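Local coordinates for BluB-like flavoprotein (Clostridium difficile 630, PDB 3EO8) that binds flavin mononucleotide and, as a member of the nitroreductase family, is probably an oxidoreductase, at residues Ser13-Lys18 and Lys91-Phe96; Val22-Ile27 and Val50-Asp55; Lys59-Ile64 and Phe96-Pro101; Tyr158-Leu163 and Ala192-Gly197. One frame throughout, in Å; residues are numbered along the deposited sequence.

Contact 1: residues Ser13-Lys18 and Lys91-Phe96; sequences SVRKFK and KNFTLF. With FMN (flavin mononucleotide), chain G.
Arg15 and Phe93 touch, yet no hydrogen bond joins the two segments; the polar bridge between them is the flavin of FMN. Arg15 NE donates to FMN O2 at 2.7 Å. Arg15 NH2 donates to FMN N1 at 3.2 Å, nearly straight at 169°, and gives O2 a weaker second bond. From the other segment, Phe93 O accepts from FMN N3 at 2.7 Å. Together the segments grip the pyrimidine ring of the flavin. A positive charge beside N1 and O2 would be expected to stabilise the anionic reduced flavin, as in other flavoproteins.

Phe93 and Phe96 pack round the arginine. The Phe93 ring stands steeply to the guanidinium, their planes 77° apart, with Phe93 CE1 3.9 Å above its plane and over its centre. Ser13 CB lies against the opposite face. The aliphatic part of Arg15 runs over one face of Phe96, and Arg15 CG makes a CH-pi contact 3.9 Å from the Phe96 ring centroid. Phe96 CG sits between its own backbone N and carbonyl carbon (chi1 74°), which turns the ring toward the arginine. At the far end of the cofactor, Ser13 N and Ser13 OG bind the phosphate at O1P and O2P.

Residues 13-18 form part of the loop between helix 4-10 and helix 24-35, and the other segment leaves the end of helix 80-93. Val14 is hydrogen-bonded through its backbone to Ser160 of strand 159-163, while Phe96 packs on Cys161 and Leu163 of that strand and on Ala195 of strand 189-197.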
# COMPACT_ATOMS: atom_id res chain seq x y z
N SER A 13 -15.57 4.49 1.74
CA SER A 13 -15.21 4.68 3.15
C SER A 13 -16.45 4.83 4.02
O SER A 13 -17.15 5.86 3.98
CB SER A 13 -14.30 5.89 3.33
OG SER A 13 -13.10 5.63 2.68
N VAL A 14 -16.71 3.80 4.81
CA VAL A 14 -17.92 3.69 5.61
C VAL A 14 -17.68 4.28 6.99
O VAL A 14 -16.86 3.79 7.75
CB VAL A 14 -18.36 2.23 5.73
CG1 VAL A 14 -19.59 2.10 6.67
CG2 VAL A 14 -18.61 1.70 4.30
N ARG A 15 -18.42 5.35 7.28
CA ARG A 15 -18.24 6.07 8.55
C ARG A 15 -19.49 6.06 9.42
O ARG A 15 -19.50 6.62 10.51
CB ARG A 15 -17.73 7.50 8.30
CG ARG A 15 -16.48 7.55 7.45
CD ARG A 15 -15.82 8.92 7.43
NE ARG A 15 -14.61 8.88 6.59
CZ ARG A 15 -14.60 9.02 5.26
NH1 ARG A 15 -15.72 9.18 4.56
NH2 ARG A 15 -13.46 8.96 4.62
N LYS A 16 -20.54 5.39 8.97
CA LYS A 16 -21.73 5.23 9.77
C LYS A 16 -22.16 3.79 9.60
O LYS A 16 -22.09 3.26 8.49
CB LYS A 16 -22.85 6.18 9.34
CG LYS A 16 -22.59 7.64 9.73
N PHE A 17 -22.58 3.19 10.71
CA PHE A 17 -22.84 1.75 10.82
C PHE A 17 -24.18 1.42 11.45
O PHE A 17 -24.66 2.13 12.34
CB PHE A 17 -21.75 1.08 11.65
CG PHE A 17 -20.38 1.34 11.13
CD1 PHE A 17 -19.71 2.50 11.48
CD2 PHE A 17 -19.77 0.46 10.25
CE1 PHE A 17 -18.43 2.77 10.98
CE2 PHE A 17 -18.49 0.74 9.76
CZ PHE A 17 -17.83 1.89 10.12
N LYS A 18 -24.76 0.32 11.00
CA LYS A 18 -26.00 -0.20 11.57
C LYS A 18 -25.68 -0.89 12.89
O LYS A 18 -24.52 -1.18 13.19
CB LYS A 18 -26.67 -1.17 10.61
CG LYS A 18 -27.14 -0.48 9.34
CD LYS A 18 -27.71 -1.44 8.32
CE LYS A 18 -28.31 -0.67 7.15
NZ LYS A 18 -28.62 -1.53 5.99
N LYS A 91 -12.94 14.75 14.75
CA LYS A 91 -14.29 14.19 15.02
C LYS A 91 -14.82 13.44 13.84
O LYS A 91 -15.38 12.34 13.98
CB LYS A 91 -15.30 15.29 15.29
CG LYS A 91 -15.18 15.93 16.60
CD LYS A 91 -16.19 17.09 16.69
CE LYS A 91 -15.74 18.07 17.76
NZ LYS A 91 -16.65 19.22 17.89
N ASN A 92 -14.67 14.04 12.67
CA ASN A 92 -15.33 13.50 11.48
C ASN A 92 -14.57 12.38 10.79
O ASN A 92 -15.18 11.45 10.23
CB ASN A 92 -15.62 14.66 10.54
CG ASN A 92 -16.74 15.55 11.08
OD1 ASN A 92 -17.58 15.11 11.87
ND2 ASN A 92 -16.76 16.81 10.65
N PHE A 93 -13.24 12.46 10.85
CA PHE A 93 -12.34 11.53 10.16
C PHE A 93 -11.45 10.67 11.07
O PHE A 93 -10.61 9.91 10.59
CB PHE A 93 -11.50 12.30 9.12
CG PHE A 93 -12.35 12.94 8.06
CD1 PHE A 93 -12.88 12.16 7.05
CD2 PHE A 93 -12.68 14.30 8.13
CE1 PHE A 93 -13.72 12.75 6.08
CE2 PHE A 93 -13.51 14.88 7.17
CZ PHE A 93 -14.03 14.10 6.15
N THR A 94 -11.65 10.73 12.37
CA THR A 94 -10.91 9.78 13.22
C THR A 94 -11.86 9.13 14.26
O THR A 94 -12.05 7.91 14.27
CB THR A 94 -9.69 10.42 13.94
OG1 THR A 94 -8.94 11.26 13.04
CG2 THR A 94 -8.78 9.31 14.50
N LEU A 95 -12.47 9.93 15.13
CA LEU A 95 -13.14 9.36 16.28
C LEU A 95 -14.50 8.73 15.92
O LEU A 95 -15.14 8.16 16.79
CB LEU A 95 -13.28 10.37 17.40
CG LEU A 95 -12.00 10.88 18.06
CD1 LEU A 95 -12.35 12.03 19.07
CD2 LEU A 95 -11.28 9.73 18.73
N PHE A 96 -14.92 8.83 14.66
CA PHE A 96 -16.14 8.17 14.19
C PHE A 96 -16.07 6.65 14.26
O PHE A 96 -17.11 6.00 14.22
CB PHE A 96 -16.46 8.55 12.73
CG PHE A 96 -15.57 7.88 11.76
CD1 PHE A 96 -15.85 6.61 11.31
CD2 PHE A 96 -14.39 8.49 11.37
CE1 PHE A 96 -15.02 5.96 10.45
CE2 PHE A 96 -13.54 7.85 10.51
CZ PHE A 96 -13.84 6.57 10.06
N1 FMN G . -10.74 8.15 6.02
C2 FMN G . -11.00 8.72 7.24
O2 FMN G . -12.12 9.17 7.53
N3 FMN G . -10.01 8.79 8.18
C4 FMN G . -8.74 8.36 7.94
O4 FMN G . -7.89 8.43 8.85
C4A FMN G . -8.47 7.78 6.71
N5 FMN G . -7.20 7.29 6.45
C5A FMN G . -6.93 6.68 5.24
C6 FMN G . -5.66 6.18 5.03
C7 FMN G . -5.37 5.55 3.83
C7M FMN G . -4.15 4.69 3.81
C8 FMN G . -6.37 5.40 2.86
C8M FMN G . -6.19 4.40 1.76
C9 FMN G . -7.64 5.90 3.09
C9A FMN G . -7.94 6.54 4.29
N10 FMN G . -9.20 7.09 4.54
C10 FMN G . -9.48 7.65 5.76
C1' FMN G . -10.30 7.06 3.51
C2' FMN G . -10.15 8.14 2.44
O2' FMN G . -10.53 9.41 2.97
C3' FMN G . -11.05 7.79 1.27
O3' FMN G . -10.61 6.55 0.71
C4' FMN G . -11.15 8.85 0.17
O4' FMN G . -11.70 10.05 0.67
C5' FMN G . -12.04 8.30 -0.96
O5' FMN G . -13.34 8.07 -0.45
P FMN G . -14.03 6.63 -0.71
O1P FMN G . -15.40 6.62 -0.10
O2P FMN G . -13.12 5.62 -0.01
O3P FMN G . -14.08 6.27 -2.19

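Contact 2: residues Val22-Ile27 and Val50-Asp55; sequences VSDEDI and VIKRRD
Lys52 stretches across to Asp24 and Val22, its chain extended beyond CG, and its ammonium group ends between two acceptors. Lys52 NZ donates to Val22 O at 2.7 Å, approaching nearly in line with the carbonyl (170°). It also forms a salt bridge with Asp24 OD1 at 2.8 Å. Here the nitrogen comes from above the carboxylate, 47° out of its plane. Ile27 faces the same lysine tip to tip, with Ile27 CD1 3.9 Å from Lys52 CE. The CD1 branch also touches Val50 CG1, and the other branch meets the strand too: Ile27 CG2 lies 3.9 Å from Val50 CG2, the two side chains set at a slant.

The lysine thus binds the start of helix 24-35. Ser23 is the N-cap of this helix, and its OG accepts from Asp26 N at 3.0 Å. Asp24 is in the first turn, where the helix dipole and Lys52 would both be expected to favour its anionic form. The partner segment is the end of strand 47-51 and the turn into helix 54-75, with Arg53 at the N-cap position.

Val50 also lies at the subunit interface. It pairs in parallel with a strand of the second subunit, so the sheet continues into that chain. Phe217 of the second subunit packs on Asp24, Ile27 and Val50, and Arg53 NH2 is hydrogen-bonded to Lys219 O of that subunit.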
# COMPACT_ATOMS: atom_id res chain seq x y z
N VAL A 22 -20.57 -8.22 13.79
CA VAL A 22 -19.73 -8.89 12.80
C VAL A 22 -19.20 -10.17 13.42
O VAL A 22 -18.59 -10.13 14.50
CB VAL A 22 -18.54 -7.99 12.41
CG1 VAL A 22 -17.83 -8.58 11.21
CG2 VAL A 22 -19.04 -6.57 12.14
N SER A 23 -19.46 -11.32 12.79
CA SER A 23 -19.01 -12.58 13.37
C SER A 23 -17.50 -12.75 13.29
O SER A 23 -16.84 -12.30 12.32
CB SER A 23 -19.70 -13.77 12.70
OG SER A 23 -19.07 -14.07 11.48
N ASP A 24 -16.93 -13.38 14.31
CA ASP A 24 -15.50 -13.70 14.30
C ASP A 24 -15.08 -14.54 13.08
O ASP A 24 -14.05 -14.29 12.47
CB ASP A 24 -15.09 -14.43 15.58
CG ASP A 24 -15.03 -13.52 16.81
OD1 ASP A 24 -15.14 -12.28 16.71
OD2 ASP A 24 -14.87 -14.09 17.91
N GLU A 25 -15.91 -15.52 12.74
CA GLU A 25 -15.70 -16.38 11.58
C GLU A 25 -15.57 -15.55 10.30
O GLU A 25 -14.74 -15.86 9.45
CB GLU A 25 -16.83 -17.42 11.43
N ASP A 26 -16.38 -14.50 10.15
CA ASP A 26 -16.32 -13.69 8.95
C ASP A 26 -15.06 -12.81 8.97
O ASP A 26 -14.40 -12.62 7.96
CB ASP A 26 -17.56 -12.79 8.82
CG ASP A 26 -18.81 -13.54 8.36
OD1 ASP A 26 -18.69 -14.65 7.84
OD2 ASP A 26 -19.90 -12.98 8.48
N ILE A 27 -14.71 -12.33 10.14
CA ILE A 27 -13.51 -11.49 10.27
C ILE A 27 -12.27 -12.33 9.96
O ILE A 27 -11.31 -11.87 9.33
CB ILE A 27 -13.37 -10.89 11.68
CG1 ILE A 27 -14.52 -9.91 11.97
CG2 ILE A 27 -12.04 -10.13 11.78
CD1 ILE A 27 -14.68 -9.56 13.44
N VAL A 50 -7.94 -7.73 16.47
CA VAL A 50 -9.37 -7.51 16.35
C VAL A 50 -10.02 -7.19 17.70
O VAL A 50 -9.96 -8.00 18.64
CB VAL A 50 -10.03 -8.76 15.78
CG1 VAL A 50 -11.53 -8.54 15.65
CG2 VAL A 50 -9.42 -9.09 14.42
N ILE A 51 -10.64 -6.02 17.81
CA ILE A 51 -11.21 -5.57 19.06
C ILE A 51 -12.69 -5.34 18.95
O ILE A 51 -13.14 -4.62 18.07
CB ILE A 51 -10.55 -4.25 19.52
CG1 ILE A 51 -9.07 -4.45 19.74
CG2 ILE A 51 -11.17 -3.74 20.83
CD1 ILE A 51 -8.28 -3.15 19.75
N LYS A 52 -13.44 -5.96 19.87
CA LYS A 52 -14.85 -5.68 20.07
C LYS A 52 -15.13 -5.11 21.46
O LYS A 52 -16.26 -4.67 21.74
CB LYS A 52 -15.68 -6.95 19.84
CG LYS A 52 -15.80 -7.38 18.37
CD LYS A 52 -16.51 -8.74 18.25
CE LYS A 52 -16.54 -9.27 16.84
NZ LYS A 52 -17.34 -10.52 16.82
N ARG A 53 -14.11 -5.09 22.32
CA ARG A 53 -14.31 -4.66 23.70
C ARG A 53 -14.50 -3.14 23.74
O ARG A 53 -13.61 -2.38 23.42
CB ARG A 53 -13.12 -5.09 24.58
CG ARG A 53 -13.42 -5.07 26.06
CD ARG A 53 -12.15 -5.07 26.91
NE ARG A 53 -11.38 -6.31 26.79
CZ ARG A 53 -10.07 -6.42 27.00
NH1 ARG A 53 -9.32 -5.36 27.29
NH2 ARG A 53 -9.50 -7.60 26.88
N ARG A 54 -15.70 -2.70 24.15
CA ARG A 54 -16.04 -1.27 24.07
C ARG A 54 -15.10 -0.41 24.88
O ARG A 54 -14.69 0.65 24.43
CB ARG A 54 -17.46 -0.94 24.55
CG ARG A 54 -18.60 -1.52 23.76
CD ARG A 54 -18.58 -1.12 22.29
NE ARG A 54 -18.27 0.28 22.00
CZ ARG A 54 -18.26 0.78 20.76
NH1 ARG A 54 -18.58 0.01 19.72
NH2 ARG A 54 -17.93 2.06 20.56
N ASP A 55 -14.75 -0.87 26.08
CA ASP A 55 -13.97 0.00 26.94
C ASP A 55 -12.58 0.23 26.38
O ASP A 55 -11.99 1.26 26.64
CB ASP A 55 -13.89 -0.51 28.37
CG ASP A 55 -12.92 -1.64 28.51
OD1 ASP A 55 -13.30 -2.76 28.12
OD2 ASP A 55 -11.77 -1.39 28.98

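Contact 3: residues Lys59-Ile64 and Phe96-Pro101; sequences KIADVI and FYLKAP
Tyr97 OH lies against the backbone at Ala61 and is hydrogen-bonded to Met57 O, one turn earlier on the same helix. The hydroxyl is 2.9 Å from Ala61 N, at an angle too poor for a hydrogen bond. Ala61 CB is 3.3 Å from Tyr97 OH, and Ile60 CG2 is 3.5 Å from it. The phenol oxygen thus ends against the helix, bonded to Met57 O and flanked by the side chains of Ala61 and Ile60.

Ile60 crosses the tyrosine at about a right angle. Ile64 comes from the opposite direction, its CD1 4.1 Å from Tyr97 CE2. Leu98 adds another apolar contact, with Leu98 CD1 3.9 Å from Ala61 CB. Its CG also lies over one face of the neighbouring Tyr97 ring, toward the rim; both side chains touch the helix. A chi1 of 78°, which tucks the ring over its own backbone, directs Tyr97 at the helix.

The tyrosine stands on a short 3-10 segment, where Lys99 N is bonded to Phe96 O at 2.9 Å and Ala100 N to Tyr97 O. The contact packs that turn on helix 54-75. Arg54 NH2 and NH1, at the start of the same helix, are hydrogen-bonded to Leu98 O and Ala100 O, respectively. The 3-10 turn links helix 80-93 to strand 102-108. On the sheet side Tyr97 packs on Met193 and Ala195 of strand 189-197, and Ile60 touches Ile173 of helix 170-181.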
# COMPACT_ATOMS: atom_id res chain seq x y z
N LYS A 59 -10.87 3.70 25.46
CA LYS A 59 -9.55 4.04 25.96
C LYS A 59 -8.62 4.52 24.86
O LYS A 59 -7.82 5.42 25.06
CB LYS A 59 -8.94 2.85 26.74
CG LYS A 59 -9.55 2.71 28.13
CD LYS A 59 -9.12 1.43 28.83
CE LYS A 59 -9.73 1.33 30.25
NZ LYS A 59 -11.14 0.82 30.19
N ILE A 60 -8.73 3.91 23.69
CA ILE A 60 -7.89 4.26 22.53
C ILE A 60 -8.30 5.68 22.08
O ILE A 60 -7.47 6.52 21.80
CB ILE A 60 -8.03 3.19 21.43
CG1 ILE A 60 -7.29 1.90 21.87
CG2 ILE A 60 -7.48 3.67 20.09
CD1 ILE A 60 -7.67 0.68 21.04
N ALA A 61 -9.59 5.93 22.07
CA ALA A 61 -10.11 7.25 21.68
C ALA A 61 -9.58 8.33 22.61
O ALA A 61 -9.08 9.38 22.16
CB ALA A 61 -11.65 7.21 21.67
N ASP A 62 -9.58 8.05 23.90
CA ASP A 62 -9.11 9.02 24.87
C ASP A 62 -7.63 9.37 24.68
O ASP A 62 -7.27 10.53 24.89
CB ASP A 62 -9.36 8.54 26.30
CG ASP A 62 -10.84 8.51 26.67
OD1 ASP A 62 -11.66 9.20 26.03
OD2 ASP A 62 -11.16 7.85 27.66
N VAL A 63 -6.76 8.41 24.32
CA VAL A 63 -5.34 8.77 24.11
C VAL A 63 -5.15 9.54 22.79
O VAL A 63 -4.26 10.39 22.68
CB VAL A 63 -4.32 7.56 24.17
CG1 VAL A 63 -4.32 6.92 25.56
CG2 VAL A 63 -4.54 6.57 23.03
N ILE A 64 -6.01 9.26 21.81
CA ILE A 64 -6.00 10.03 20.57
C ILE A 64 -6.39 11.49 20.89
O ILE A 64 -5.67 12.46 20.53
CB ILE A 64 -6.95 9.43 19.53
CG1 ILE A 64 -6.43 8.07 19.05
CG2 ILE A 64 -7.12 10.43 18.32
CD1 ILE A 64 -7.47 7.19 18.21
N PHE A 96 -14.92 8.83 14.66
CA PHE A 96 -16.14 8.17 14.19
C PHE A 96 -16.07 6.65 14.26
O PHE A 96 -17.11 6.00 14.22
CB PHE A 96 -16.46 8.55 12.73
CG PHE A 96 -15.57 7.88 11.76
CD1 PHE A 96 -15.85 6.61 11.31
CD2 PHE A 96 -14.39 8.49 11.37
CE1 PHE A 96 -15.02 5.96 10.45
CE2 PHE A 96 -13.54 7.85 10.51
CZ PHE A 96 -13.84 6.57 10.06
N TYR A 97 -14.88 6.08 14.37
CA TYR A 97 -14.75 4.62 14.46
C TYR A 97 -15.55 4.03 15.62
O TYR A 97 -15.91 2.85 15.58
CB TYR A 97 -13.29 4.16 14.55
CG TYR A 97 -12.62 4.32 15.91
CD1 TYR A 97 -12.82 3.40 16.92
CD2 TYR A 97 -11.78 5.36 16.16
CE1 TYR A 97 -12.22 3.53 18.18
CE2 TYR A 97 -11.16 5.52 17.39
CZ TYR A 97 -11.38 4.61 18.40
OH TYR A 97 -10.79 4.78 19.66
N LEU A 98 -15.82 4.83 16.65
CA LEU A 98 -16.55 4.34 17.81
C LEU A 98 -17.99 3.96 17.43
O LEU A 98 -18.66 3.26 18.17
CB LEU A 98 -16.59 5.41 18.89
CG LEU A 98 -15.23 5.66 19.54
CD1 LEU A 98 -15.26 7.01 20.25
CD2 LEU A 98 -14.90 4.52 20.52
N LYS A 99 -18.43 4.43 16.27
CA LYS A 99 -19.76 4.11 15.75
C LYS A 99 -19.88 2.68 15.24
O LYS A 99 -21.00 2.21 15.00
CB LYS A 99 -20.12 5.09 14.63
CG LYS A 99 -20.17 6.54 15.08
CD LYS A 99 -20.51 7.50 13.93
CE LYS A 99 -20.73 8.89 14.52
NZ LYS A 99 -20.81 9.99 13.51
N ALA A 100 -18.74 2.01 15.05
CA ALA A 100 -18.71 0.62 14.57
C ALA A 100 -18.60 -0.37 15.73
O ALA A 100 -18.06 -0.04 16.78
CB ALA A 100 -17.56 0.43 13.61
N PRO A 101 -19.10 -1.61 15.52
CA PRO A 101 -18.94 -2.69 16.48
C PRO A 101 -17.54 -3.28 16.58
O PRO A 101 -17.23 -3.91 17.56
CB PRO A 101 -19.94 -3.75 15.97
CG PRO A 101 -20.04 -3.50 14.48
CD PRO A 101 -19.85 -2.01 14.32

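Contact 4: residues Tyr158-Leu163 and Ala192-Gly197; sequences YGSCWL and AMLALG. With FMN (flavin mononucleotide), chain G.
Leu163 and Met193 face each other near one end of an antiparallel strand pair in the central sheet of this nitroreductase-family fold. Strand 159-163 is the outermost strand on this side within the chain, and strand 189-197 lies next to it. Leu163 N donates to Met193 O at 2.7 Å, and Met193 N donates back to Leu163 O at 2.8 Å. Met193 is present as selenomethionine.

Leu163 is the residue most covered by the pairing. Its CG lies beside its own backbone N (chi1 -63°), and its two methyls divide the opposite strand between them: Leu163 CD2 lies 4.3 Å from Met193 CE, and Leu163 CD1 lies 4.2 Å from Ala195 CB. Ala195 pairs with Cys161 through two backbone bonds. Leu163, Met193, Ala195 and Cys161 share one face of the sheet, and Cys161 SG reaches FMN N1 at 3.4 Å. Leu163 is also in the flavin pocket, with its CB near FMN O4.

Ser160, Trp162, Leu194 and Leu196 project from the other face. Helix 137-155 covers Trp162 and Leu194, and helix 24-35 covers Leu196. Trp162 lies by the dimethylbenzene end of the flavin. FMN C8M is 3.8 Å above the indole plane and over its centre. The indole NE1 is hydrogen-bonded to Gln140 OE1 of the second subunit. At the far end of the pair, Gly159 N donates to Gly197 O at 2.9 Å, and Gly197 N returns a bond to Gly159 O.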
# COMPACT_ATOMS: atom_id res chain seq x y z
N TYR A 158 -20.52 -6.55 4.81
CA TYR A 158 -20.08 -5.52 5.73
C TYR A 158 -19.41 -4.40 4.94
O TYR A 158 -19.51 -4.34 3.73
CB TYR A 158 -19.10 -6.12 6.73
CG TYR A 158 -19.58 -7.34 7.46
CD1 TYR A 158 -20.43 -7.24 8.57
CD2 TYR A 158 -19.16 -8.61 7.08
CE1 TYR A 158 -20.86 -8.36 9.25
CE2 TYR A 158 -19.58 -9.73 7.74
CZ TYR A 158 -20.41 -9.61 8.84
OH TYR A 158 -20.79 -10.75 9.52
N GLY A 159 -18.77 -3.48 5.66
CA GLY A 159 -18.01 -2.42 5.03
C GLY A 159 -17.12 -1.82 6.08
O GLY A 159 -17.23 -2.15 7.26
N SER A 160 -16.22 -0.92 5.67
CA SER A 160 -15.23 -0.44 6.59
C SER A 160 -14.68 0.92 6.14
O SER A 160 -14.90 1.37 5.01
CB SER A 160 -14.06 -1.46 6.66
OG SER A 160 -13.30 -1.49 5.45
N CYS A 161 -13.93 1.54 7.03
CA CYS A 161 -13.13 2.69 6.67
C CYS A 161 -11.76 2.38 7.17
O CYS A 161 -11.60 1.87 8.27
CB CYS A 161 -13.63 3.98 7.32
SG CYS A 161 -12.85 5.54 6.75
N TRP A 162 -10.80 2.72 6.33
CA TRP A 162 -9.37 2.63 6.60
C TRP A 162 -8.93 3.92 7.28
O TRP A 162 -9.33 4.98 6.84
CB TRP A 162 -8.74 2.51 5.23
CG TRP A 162 -7.33 2.05 5.07
CD1 TRP A 162 -6.25 2.31 5.86
CD2 TRP A 162 -6.83 1.37 3.92
NE1 TRP A 162 -5.12 1.76 5.30
CE2 TRP A 162 -5.45 1.19 4.11
CE3 TRP A 162 -7.43 0.86 2.77
CZ2 TRP A 162 -4.66 0.52 3.17
CZ3 TRP A 162 -6.64 0.18 1.85
CH2 TRP A 162 -5.26 0.03 2.05
N LEU A 163 -8.16 3.83 8.36
CA LEU A 163 -7.68 5.03 9.05
C LEU A 163 -6.20 5.04 9.27
O LEU A 163 -5.62 4.09 9.78
CB LEU A 163 -8.35 5.15 10.41
CG LEU A 163 -9.89 5.33 10.44
CD1 LEU A 163 -10.68 4.02 10.40
CD2 LEU A 163 -10.29 6.18 11.67
N ALA A 192 -2.26 1.10 10.58
CA ALA A 192 -3.55 1.63 10.20
C ALA A 192 -4.59 1.04 11.16
O ALA A 192 -4.28 0.07 11.87
CB ALA A 192 -3.88 1.26 8.74
N MSE A 193 -5.78 1.64 11.22
CA MSE A 193 -6.95 0.99 11.79
C MSE A 193 -8.03 0.84 10.74
O MSE A 193 -8.02 1.50 9.69
CB MSE A 193 -7.53 1.74 13.00
CG MSE A 193 -6.48 2.41 13.87
SE MSE A 193 -7.11 3.07 15.57
CE MSE A 193 -8.21 4.55 15.03
N LEU A 194 -8.93 -0.10 11.01
CA LEU A 194 -10.14 -0.27 10.22
C LEU A 194 -11.34 -0.20 11.15
O LEU A 194 -11.40 -0.91 12.19
CB LEU A 194 -10.13 -1.62 9.55
CG LEU A 194 -9.13 -1.82 8.43
CD1 LEU A 194 -8.84 -3.33 8.22
CD2 LEU A 194 -9.71 -1.19 7.21
N ALA A 195 -12.30 0.66 10.79
CA ALA A 195 -13.62 0.67 11.44
C ALA A 195 -14.49 -0.27 10.62
O ALA A 195 -14.65 -0.06 9.41
CB ALA A 195 -14.25 2.09 11.48
N LEU A 196 -15.07 -1.28 11.27
CA LEU A 196 -15.71 -2.39 10.58
C LEU A 196 -17.09 -2.69 11.14
O LEU A 196 -17.25 -2.85 12.35
CB LEU A 196 -14.83 -3.65 10.72
CG LEU A 196 -15.29 -4.96 10.08
CD1 LEU A 196 -15.40 -4.86 8.52
CD2 LEU A 196 -14.34 -6.13 10.54
N GLY A 197 -18.06 -2.82 10.25
CA GLY A 197 -19.45 -3.09 10.63
C GLY A 197 -20.36 -3.29 9.44
O GLY A 197 -19.93 -3.35 8.29
N1 FMN G . -10.74 8.15 6.02
C2 FMN G . -11.00 8.72 7.24
O2 FMN G . -12.12 9.17 7.53
N3 FMN G . -10.01 8.79 8.18
C4 FMN G . -8.74 8.36 7.94
O4 FMN G . -7.89 8.43 8.85
C4A FMN G . -8.47 7.78 6.71
N5 FMN G . -7.20 7.29 6.45
C5A FMN G . -6.93 6.68 5.24
C6 FMN G . -5.66 6.18 5.03
C7 FMN G . -5.37 5.55 3.83
C7M FMN G . -4.15 4.69 3.81
C8 FMN G . -6.37 5.40 2.86
C8M FMN G . -6.19 4.40 1.76
C9 FMN G . -7.64 5.90 3.09
C9A FMN G . -7.94 6.54 4.29
N10 FMN G . -9.20 7.09 4.54
C10 FMN G . -9.48 7.65 5.76
C1' FMN G . -10.30 7.06 3.51
C2' FMN G . -10.15 8.14 2.44
O2' FMN G . -10.53 9.41 2.97
C3' FMN G . -11.05 7.79 1.27
O3' FMN G . -10.61 6.55 0.71
C4' FMN G . -11.15 8.85 0.17
O4' FMN G . -11.70 10.05 0.67
C5' FMN G . -12.04 8.30 -0.96
O5' FMN G . -13.34 8.07 -0.45
P FMN G . -14.03 6.63 -0.71
O1P FMN G . -15.40 6.62 -0.10
O2P FMN G . -13.12 5.62 -0.01
O3P FMN G . -14.08 6.27 -2.19

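Overall arrangement
From the N terminus, segment 13-18 opens contact 1. Segment 22-27 then opens contact 2, which closes at 50-55, entirely within the span of contact 1. Contact 3 opens at 59-64. Contact 1 closes at 91-96 and contact 3 at 96-101, so these two cross, sharing Phe96. Contact 4 follows in series. Contact 1 joins the loop after helix 4-10 to the end of helix 80-93, contact 4 pairs strands 159-163 and 189-197, and both touch FMN. Contact 2 ties helix 24-35 to the end of strand 47-51, and contact 3 ties helix 54-75 to the turn before strand 102-108. Contacts 2 and 4 both reach the second subunit, and Asp26 and Tyr158 connect them.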